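Beta-1,4-mannanase (Caldicellulosiruptor saccharolyticus, PDB 1PMH) probably hydrolyses beta-1,4-mannan, and this carbohydrate-binding module of it, of family 27, binds mannohexaose. Local coordinates at residues 117-128 / 137-145; 19-30 / 60-68. One frame throughout, in Å; residues are numbered along the deposited sequence. Where two conformers were deposited one is given.

Contact 1. Residues 117-128 / 137-145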
# COMPACT_ATOMS: atom_id res chain seq x y z
N GLY A 117 -10.14 -2.72 4.48
CA GLY A 117 -10.10 -4.00 3.86
C GLY A 117 -8.75 -4.64 4.10
O GLY A 117 -7.83 -4.01 4.60
N SER A 118 -8.72 -5.93 3.81
CA SER A 118 -7.54 -6.73 4.03
C SER A 118 -7.59 -7.97 3.19
O SER A 118 -8.67 -8.40 2.78
CB SER A 118 -7.44 -7.11 5.50
OG SER A 118 -8.59 -7.82 5.92
N GLU A 119 -6.41 -8.55 3.00
CA GLU A 119 -6.29 -9.89 2.45
C GLU A 119 -5.18 -10.63 3.16
O GLU A 119 -4.19 -10.04 3.58
CB GLU A 119 -6.00 -9.92 0.97
CG GLU A 119 -7.07 -9.29 0.09
CD GLU A 119 -6.81 -9.68 -1.36
OE1 GLU A 119 -7.30 -10.78 -1.76
OE2 GLU A 119 -6.11 -8.91 -2.08
N PHE A 120 -5.41 -11.92 3.31
CA PHE A 120 -4.48 -12.82 3.96
C PHE A 120 -3.93 -13.83 2.97
O PHE A 120 -4.54 -14.13 1.97
CB PHE A 120 -5.20 -13.58 5.10
CG PHE A 120 -5.67 -12.66 6.17
CD1 PHE A 120 -6.88 -11.98 6.06
CD2 PHE A 120 -4.93 -12.51 7.31
CE1 PHE A 120 -7.26 -11.12 7.07
CE2 PHE A 120 -5.33 -11.68 8.32
CZ PHE A 120 -6.47 -10.94 8.19
N ASN A 121 -2.75 -14.35 3.29
CA ASN A 121 -2.13 -15.45 2.55
C ASN A 121 -1.94 -15.14 1.08
O ASN A 121 -2.21 -15.99 0.22
CB ASN A 121 -2.93 -16.73 2.75
CG ASN A 121 -2.99 -17.11 4.20
OD1 ASN A 121 -4.06 -17.09 4.79
ND2 ASN A 121 -1.83 -17.35 4.80
N ILE A 122 -1.50 -13.93 0.80
CA ILE A 122 -1.14 -13.57 -0.56
C ILE A 122 0.15 -14.30 -0.94
O ILE A 122 1.16 -14.25 -0.23
CB ILE A 122 -0.90 -12.04 -0.67
CG1 ILE A 122 -2.17 -11.27 -0.34
CG2 ILE A 122 -0.37 -11.63 -2.03
CD1 ILE A 122 -3.34 -11.51 -1.27
N THR A 123 0.08 -14.95 -2.10
CA THR A 123 1.23 -15.58 -2.72
C THR A 123 1.34 -15.12 -4.18
O THR A 123 0.53 -14.33 -4.64
CB THR A 123 1.11 -17.11 -2.67
OG1 THR A 123 -0.03 -17.50 -3.43
CG2 THR A 123 0.88 -17.60 -1.24
N ALA A 124 2.33 -15.64 -4.91
CA ALA A 124 2.65 -15.08 -6.22
C ALA A 124 1.52 -15.22 -7.22
O ALA A 124 1.48 -14.45 -8.17
CB ALA A 124 3.93 -15.70 -6.79
N ASN A 125 0.63 -16.19 -7.06
CA ASN A 125 -0.45 -16.39 -8.00
C ASN A 125 -1.71 -15.59 -7.66
O ASN A 125 -2.74 -15.74 -8.30
CB ASN A 125 -0.65 -17.89 -8.28
CG ASN A 125 0.54 -18.49 -9.06
OD1 ASN A 125 1.05 -17.89 -10.02
ND2 ASN A 125 1.00 -19.66 -8.63
N ALA A 126 -1.66 -14.72 -6.65
CA ALA A 126 -2.72 -13.74 -6.41
C ALA A 126 -2.80 -12.74 -7.55
O ALA A 126 -1.85 -12.52 -8.30
CB ALA A 126 -2.43 -13.01 -5.08
N GLY A 127 -3.95 -12.09 -7.65
CA GLY A 127 -4.11 -11.01 -8.60
C GLY A 127 -3.84 -11.45 -10.01
O GLY A 127 -4.40 -12.47 -10.43
N LYS A 128 -3.06 -10.65 -10.75
CA LYS A 128 -2.69 -10.92 -12.14
C LYS A 128 -1.19 -10.84 -12.29
O LYS A 128 -0.53 -10.04 -11.63
CB LYS A 128 -3.32 -9.91 -13.11
CG LYS A 128 -3.16 -8.43 -12.88
CD LYS A 128 -3.95 -7.72 -13.98
CE LYS A 128 -3.70 -6.23 -14.10
NZ LYS A 128 -3.83 -5.45 -12.85
N TYR A 137 5.57 -9.39 -12.61
CA TYR A 137 5.11 -9.00 -11.30
C TYR A 137 3.77 -9.63 -11.00
O TYR A 137 2.89 -9.71 -11.87
CB TYR A 137 4.91 -7.49 -11.23
CG TYR A 137 6.23 -6.76 -11.31
CD1 TYR A 137 6.83 -6.42 -12.53
CD2 TYR A 137 6.93 -6.42 -10.17
CE1 TYR A 137 8.07 -5.81 -12.58
CE2 TYR A 137 8.17 -5.81 -10.19
CZ TYR A 137 8.76 -5.52 -11.42
OH TYR A 137 10.00 -4.92 -11.48
N THR A 138 3.58 -10.00 -9.74
CA THR A 138 2.24 -10.20 -9.16
C THR A 138 1.66 -8.84 -8.90
O THR A 138 2.30 -8.02 -8.24
CB THR A 138 2.42 -10.93 -7.82
OG1 THR A 138 3.09 -12.17 -8.01
CG2 THR A 138 1.11 -11.12 -7.10
N VAL A 139 0.46 -8.57 -9.44
CA VAL A 139 -0.18 -7.29 -9.29
C VAL A 139 -1.53 -7.45 -8.65
O VAL A 139 -2.39 -8.22 -9.09
CB VAL A 139 -0.33 -6.63 -10.66
CG1 VAL A 139 -1.03 -5.28 -10.53
CG2 VAL A 139 1.05 -6.49 -11.34
N ILE A 140 -1.73 -6.71 -7.56
CA ILE A 140 -2.97 -6.65 -6.79
C ILE A 140 -3.51 -5.25 -6.97
O ILE A 140 -2.86 -4.28 -6.67
CB ILE A 140 -2.72 -6.97 -5.33
CG1 ILE A 140 -2.26 -8.42 -5.24
CG2 ILE A 140 -3.98 -6.75 -4.48
CD1 ILE A 140 -1.78 -8.85 -3.93
N HIS A 141 -4.72 -5.19 -7.49
CA HIS A 141 -5.39 -3.92 -7.75
C HIS A 141 -6.77 -4.02 -7.15
O HIS A 141 -7.62 -4.79 -7.63
CB HIS A 141 -5.48 -3.69 -9.26
CG HIS A 141 -6.06 -2.38 -9.65
ND1 HIS A 141 -6.30 -2.04 -10.97
CD2 HIS A 141 -6.39 -1.28 -8.93
CE1 HIS A 141 -6.62 -0.76 -11.02
NE2 HIS A 141 -6.88 -0.34 -9.80
N LYS A 142 -7.04 -3.26 -6.08
CA LYS A 142 -8.30 -3.37 -5.34
C LYS A 142 -8.77 -1.98 -4.97
O LYS A 142 -7.97 -1.07 -4.89
CB LYS A 142 -8.13 -4.14 -4.01
CG LYS A 142 -7.67 -5.56 -4.11
CD LYS A 142 -8.77 -6.47 -4.53
CE LYS A 142 -8.41 -7.94 -4.34
NZ LYS A 142 -9.19 -8.80 -5.30
N ALA A 143 -10.06 -1.91 -4.68
CA ALA A 143 -10.67 -0.77 -4.01
C ALA A 143 -11.48 -1.27 -2.84
O ALA A 143 -12.25 -2.20 -3.00
CB ALA A 143 -11.54 0.03 -4.96
N PHE A 144 -11.33 -0.62 -1.70
CA PHE A 144 -12.10 -0.93 -0.52
C PHE A 144 -13.02 0.22 -0.17
O PHE A 144 -12.64 1.38 -0.35
CB PHE A 144 -11.19 -1.23 0.67
CG PHE A 144 -10.30 -2.40 0.49
CD1 PHE A 144 -10.80 -3.61 0.11
CD2 PHE A 144 -8.94 -2.33 0.77
CE1 PHE A 144 -9.95 -4.69 -0.08
CE2 PHE A 144 -8.13 -3.41 0.67
CZ PHE A 144 -8.61 -4.58 0.21
N ALA A 145 -14.19 -0.10 0.37
CA ALA A 145 -15.16 0.91 0.73
C ALA A 145 -14.71 1.76 1.90
O ALA A 145 -14.17 1.25 2.90
CB ALA A 145 -16.50 0.28 1.07
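Phe-144 turns one ring face to the backbone of Gly-117. Its CG stands opposite its own carbonyl carbon and beside the backbone N (chi1 -61°), and this carries the ring across to the facing strand. From CB outward, CG, CD1 and CD2 all meet Gly-117 CA. CE2 then meets Gly-117 C at 3.7 Å, and CZ reaches Ser-118 N. Gly-117 CA sits over the ring centre, 3.6 Å from the centroid, as a CH-pi contact. Gly-117 has no side chain, which lets its CA come this close to the ring. With Phe-144 cut back to an alanine, a gap would probably open beside Gly-117, and Gly-117 CA would lose the ring face it rests on.

Further along, Glu-119 crosses Lys-142 at about a right angle. Its OE2 touches Lys-142 CE at 3.4 Å, but NZ is too far for a salt bridge; OE2 is hydrogen-bonded to Tyr-105 instead. Ile-122 and Ile-140 meet tip to tip, CG2 to CD1 at 3.7 Å.

At the far end the chain folds back through a type I turn, Thr-123 to Ala-126. Thr-138 OG1 donates to Ala-124 O at 2.8 Å, in the carbonyl plane and on a lone pair. Lys-128 and Val-139 then form an antiparallel hydrogen-bonded pair: Lys-128 N to Val-139 O is 3.0 Å, and Val-139 N to Lys-128 O is 2.8 Å.

The arrangement belongs to a jellyroll beta-sandwich. Strand 114-122 pairs with 102-109 in one sheet, strand 135-145 with 84-92 and 128-132 in the other. Helix 93-98 covers Ala-124 through Tyr-93, Phe-96 and Ser-97.

Contact 2. Residues 19-30 / 60-68. With BMA (beta-D-mannopyranose), chain B; BMA (beta-D-mannopyranose), chain C; BMA (beta-D-mannopyranose), chain D; BMA (beta-D-mannopyranose), chain E.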
# COMPACT_ATOMS: atom_id res chain seq x y z
N PHE A 19 4.80 9.33 2.42
CA PHE A 19 4.80 7.97 2.94
C PHE A 19 6.05 7.69 3.73
O PHE A 19 7.16 8.01 3.31
CB PHE A 19 4.64 6.93 1.84
CG PHE A 19 3.24 6.76 1.32
CD1 PHE A 19 2.70 7.57 0.34
CD2 PHE A 19 2.48 5.73 1.78
CE1 PHE A 19 1.39 7.34 -0.09
CE2 PHE A 19 1.24 5.50 1.27
CZ PHE A 19 0.70 6.30 0.34
N GLY A 20 5.91 7.04 4.86
CA GLY A 20 7.03 6.67 5.72
C GLY A 20 6.42 5.96 6.92
O GLY A 20 5.35 5.37 6.85
N GLU A 21 7.13 6.04 8.05
CA GLU A 21 6.58 5.36 9.21
C GLU A 21 5.25 6.01 9.60
O GLU A 21 5.04 7.21 9.46
CB GLU A 21 7.59 5.31 10.36
CG GLU A 21 7.90 6.66 10.93
CD GLU A 21 8.93 6.60 12.06
OE1 GLU A 21 9.57 5.56 12.28
OE2 GLU A 21 9.06 7.65 12.73
N ALA A 22 4.34 5.19 10.10
CA ALA A 22 3.04 5.65 10.58
C ALA A 22 3.13 6.18 12.00
O ALA A 22 2.29 6.98 12.41
CB ALA A 22 1.97 4.57 10.46
N TRP A 23 4.11 5.69 12.76
CA TRP A 23 4.43 6.15 14.09
C TRP A 23 5.86 5.67 14.33
O TRP A 23 6.44 4.99 13.52
CB TRP A 23 3.43 5.65 15.14
CG TRP A 23 3.23 4.18 15.11
CD1 TRP A 23 4.02 3.24 15.68
CD2 TRP A 23 2.18 3.47 14.46
NE1 TRP A 23 3.54 1.99 15.40
CE2 TRP A 23 2.41 2.10 14.64
CE3 TRP A 23 1.07 3.86 13.70
CZ2 TRP A 23 1.60 1.12 14.06
CZ3 TRP A 23 0.27 2.90 13.17
CH2 TRP A 23 0.53 1.56 13.33
N GLY A 24 6.44 6.08 15.46
CA GLY A 24 7.84 5.78 15.71
C GLY A 24 8.09 4.29 15.67
O GLY A 24 7.45 3.49 16.35
N ASP A 25 9.07 3.94 14.85
CA ASP A 25 9.50 2.57 14.71
C ASP A 25 8.44 1.64 14.15
O ASP A 25 8.54 0.43 14.31
CB ASP A 25 10.04 1.99 16.03
CG ASP A 25 10.97 0.83 15.78
OD1 ASP A 25 11.76 0.86 14.79
OD2 ASP A 25 10.90 -0.16 16.53
N SER A 26 7.46 2.17 13.41
CA SER A 26 6.42 1.32 12.89
C SER A 26 6.82 0.47 11.70
O SER A 26 6.09 -0.50 11.41
CB SER A 26 5.16 2.11 12.50
OG SER A 26 5.30 2.80 11.30
N LEU A 27 7.88 0.85 10.98
CA LEU A 27 8.12 0.19 9.70
C LEU A 27 8.47 -1.28 9.86
O LEU A 27 8.02 -2.11 9.08
CB LEU A 27 9.15 0.95 8.87
CG LEU A 27 8.65 2.27 8.29
CD1 LEU A 27 9.80 3.10 7.74
CD2 LEU A 27 7.59 2.09 7.23
N LYS A 28 9.38 -1.58 10.79
CA LYS A 28 9.69 -2.94 11.20
C LYS A 28 10.18 -3.78 10.02
O LYS A 28 11.33 -3.61 9.60
CB LYS A 28 8.54 -3.58 12.00
CG LYS A 28 8.08 -2.80 13.24
CD LYS A 28 9.05 -2.88 14.42
CE LYS A 28 8.37 -2.70 15.79
NZ LYS A 28 7.35 -1.60 16.01
N CYS A 29 9.37 -4.69 9.49
CA CYS A 29 9.76 -5.50 8.35
C CYS A 29 10.01 -4.70 7.10
O CYS A 29 10.72 -5.16 6.19
CB CYS A 29 8.70 -6.54 8.05
SG CYS A 29 7.09 -5.83 7.58
N ILE A 30 9.49 -3.49 7.02
CA ILE A 30 9.79 -2.59 5.93
C ILE A 30 11.10 -1.89 6.27
O ILE A 30 11.14 -1.09 7.19
CB ILE A 30 8.65 -1.58 5.71
CG1 ILE A 30 7.32 -2.26 5.40
CG2 ILE A 30 9.09 -0.63 4.60
CD1 ILE A 30 6.12 -1.38 5.62
N TRP A 60 3.18 -13.65 11.79
CA TRP A 60 2.62 -12.29 11.61
C TRP A 60 3.75 -11.27 11.77
O TRP A 60 3.85 -10.59 12.79
CB TRP A 60 1.45 -12.06 12.58
CG TRP A 60 0.67 -10.87 12.16
CD1 TRP A 60 0.81 -9.62 12.67
CD2 TRP A 60 -0.31 -10.78 11.14
NE1 TRP A 60 -0.04 -8.75 12.03
CE2 TRP A 60 -0.74 -9.43 11.07
CE3 TRP A 60 -0.91 -11.71 10.29
CZ2 TRP A 60 -1.74 -9.01 10.20
CZ3 TRP A 60 -1.88 -11.28 9.44
CH2 TRP A 60 -2.28 -9.95 9.38
N ASP A 61 4.55 -11.10 10.72
CA ASP A 61 5.74 -10.27 10.77
C ASP A 61 5.39 -8.88 10.22
O ASP A 61 5.52 -8.62 9.02
CB ASP A 61 6.85 -10.94 9.96
CG ASP A 61 8.20 -10.35 10.17
OD1 ASP A 61 8.37 -9.29 10.81
OD2 ASP A 61 9.21 -10.94 9.69
N GLN A 62 4.88 -8.03 11.10
CA GLN A 62 4.12 -6.85 10.74
C GLN A 62 4.98 -5.60 10.58
O GLN A 62 5.97 -5.41 11.29
CB GLN A 62 3.08 -6.60 11.86
CG GLN A 62 2.07 -5.50 11.61
CD GLN A 62 1.14 -5.30 12.78
OE1 GLN A 62 0.53 -6.27 13.29
NE2 GLN A 62 0.99 -4.08 13.23
N GLY A 63 4.57 -4.72 9.67
CA GLY A 63 5.12 -3.40 9.51
C GLY A 63 4.00 -2.49 9.04
O GLY A 63 3.08 -2.94 8.38
N ASP A 64 4.08 -1.22 9.39
CA ASP A 64 3.03 -0.25 9.12
C ASP A 64 3.61 1.01 8.48
O ASP A 64 4.51 1.65 9.00
CB ASP A 64 2.24 0.10 10.37
CG ASP A 64 1.47 -1.09 10.94
OD1 ASP A 64 0.33 -1.30 10.51
OD2 ASP A 64 2.00 -1.84 11.77
N LEU A 65 3.08 1.31 7.32
CA LEU A 65 3.46 2.41 6.44
C LEU A 65 2.33 3.42 6.48
O LEU A 65 1.21 3.06 6.21
CB LEU A 65 3.64 1.86 5.03
CG LEU A 65 3.97 2.86 3.96
CD1 LEU A 65 5.46 3.27 3.98
CD2 LEU A 65 3.58 2.28 2.61
N GLY A 66 2.62 4.68 6.73
CA GLY A 66 1.60 5.70 6.76
C GLY A 66 1.87 6.86 5.85
O GLY A 66 3.02 7.17 5.54
N THR A 67 0.81 7.58 5.49
CA THR A 67 0.93 8.89 4.88
C THR A 67 -0.15 9.79 5.47
O THR A 67 -1.24 9.34 5.75
CB THR A 67 0.89 8.85 3.34
OG1 THR A 67 1.24 10.14 2.82
CG2 THR A 67 -0.47 8.47 2.81
N TRP A 68 0.18 11.06 5.62
CA TRP A 68 -0.77 12.06 5.99
C TRP A 68 -1.23 12.71 4.74
O TRP A 68 -0.44 13.20 3.92
CB TRP A 68 -0.12 13.09 6.93
CG TRP A 68 0.08 12.56 8.30
CD1 TRP A 68 1.25 12.10 8.85
CD2 TRP A 68 -0.89 12.44 9.32
NE1 TRP A 68 1.06 11.69 10.13
CE2 TRP A 68 -0.25 11.89 10.46
CE3 TRP A 68 -2.26 12.76 9.40
CZ2 TRP A 68 -0.94 11.64 11.64
CZ3 TRP A 68 -2.92 12.53 10.58
CH2 TRP A 68 -2.28 11.94 11.67
C1 BMA B . -4.27 -12.40 12.69
C2 BMA B . -5.57 -11.68 12.40
C3 BMA B . -5.25 -10.21 12.18
C4 BMA B . -4.35 -9.69 13.25
C5 BMA B . -3.10 -10.55 13.46
C6 BMA B . -2.19 -10.11 14.58
O2 BMA B . -6.43 -11.80 13.52
O3 BMA B . -6.43 -9.43 12.00
O4 BMA B . -3.95 -8.41 12.80
O5 BMA B . -3.51 -11.88 13.73
O6 BMA B . -2.91 -9.99 15.79
C1 BMA C . -3.88 -7.43 13.79
C2 BMA C . -3.03 -6.30 13.29
C3 BMA C . -3.03 -5.22 14.38
C4 BMA C . -4.48 -4.87 14.76
C5 BMA C . -5.29 -6.11 15.07
C6 BMA C . -6.74 -5.72 15.28
O2 BMA C . -3.59 -5.78 12.11
O3 BMA C . -2.25 -4.11 13.91
O4 BMA C . -4.48 -4.17 15.98
O5 BMA C . -5.22 -7.02 14.01
O6 BMA C . -7.41 -6.84 15.77
C1 BMA D . -4.51 -2.79 15.88
C2 BMA D . -5.03 -2.28 17.23
C3 BMA D . -5.00 -0.78 17.10
C4 BMA D . -3.63 -0.27 16.71
C5 BMA D . -3.09 -0.96 15.46
C6 BMA D . -1.68 -0.59 15.02
O2 BMA D . -4.21 -2.72 18.28
O3 BMA D . -5.46 -0.23 18.32
O4 BMA D . -3.76 1.08 16.38
O5 BMA D . -3.18 -2.36 15.69
O6 BMA D . -0.76 -0.80 16.05
C1 BMA E . -2.65 1.90 16.78
C2 BMA E . -2.64 3.20 16.00
C3 BMA E . -1.46 4.07 16.45
C4 BMA E . -1.63 4.31 17.96
C5 BMA E . -1.76 3.01 18.75
C6 BMA E . -2.03 3.11 20.25
O2 BMA E . -3.91 3.80 16.06
O3 BMA E . -1.58 5.33 15.81
O4 BMA E . -0.52 4.94 18.52
O5 BMA E . -2.79 2.25 18.18
O6 BMA E . -1.87 1.82 20.82
O HOH W 1 4.29 -1.71 13.09
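Phe-19 lays one ring face over Thr-67, whose CB stands 3.6 Å from the ring centroid in a CH-pi contact. Leu-65 CG lies at the ring edge, in plane, and its CD2 meets Phe-19 CD2 at 3.7 Å. This is one margin of the jellyroll beta-sandwich. Short strand 20-21 pairs antiparallel with 61-68. Gly-66 N bonds Gly-20 O; the return bond from Gly-20 N is less sure, since the place of Gly-66 O is doubtful. Gly-66 has no side chain, and a CB there would strike that of Ala-22.

Beyond the strand, the type II turn from Trp-23 to Ser-26 bends the chain back on itself. Ser-26 OG lies between its backbone N and carbonyl carbon (chi1 76°), and from there donates to Asp-64 O at 2.7 Å. Ser-26 OG also accepts Ala-22 N and, weakly, Trp-23 N. Asp-64 N returns a bond to Ser-26 O from above the carbonyl plane.

Two tryptophans turn ring faces to the bound mannohexaose. Trp-23 is layered between Ser-26 CB on one face and C3 of the chain E mannose on the other. Its CH2 also touches Asp-64 CG. Trp-60 carries C5 of the chain B mannose over its ring centre. Strand 153-165 lies beside 61-68 in the same sheet, and its Gln-161 bonds Asp-64 OD1 through NE2 and a mannose through OE1.

Gln-62 joins the pieces. Its OE1 accepts Trp-60 NE1 in the ring plane at 2.8 Å, which probably fixes the turn of its amide. Its NE2 donates to the syn lone pair of Asp-64 OD2 at 2.9 Å. A weak bond of 3.3 Å runs from Gln-62 NE2 to O3 of the chain C mannose.

In the fold
From the N terminus, contact 2 opens first. Strand 61-68 comes back against residues 19-30 and closes a loop that holds strands 30-36 and 47-53. The chain then runs through strands 84-92 and 102-109 before contact 1 opens. Contact 1 closes a shorter excursion, from strand 114-122 through 128-132 to 135-145. The two contacts follow in series and neither nest nor cross. The centres of contact 1 and contact 2 are about 19 Å apart, on opposite sides of the chain's centre. Contact 2 completes one margin of the sheet that bears the glycan; contact 1 ties that sheet to the other. They touch where Phe-120 CE2 packs on Trp-60 CZ3 at 3.6 Å.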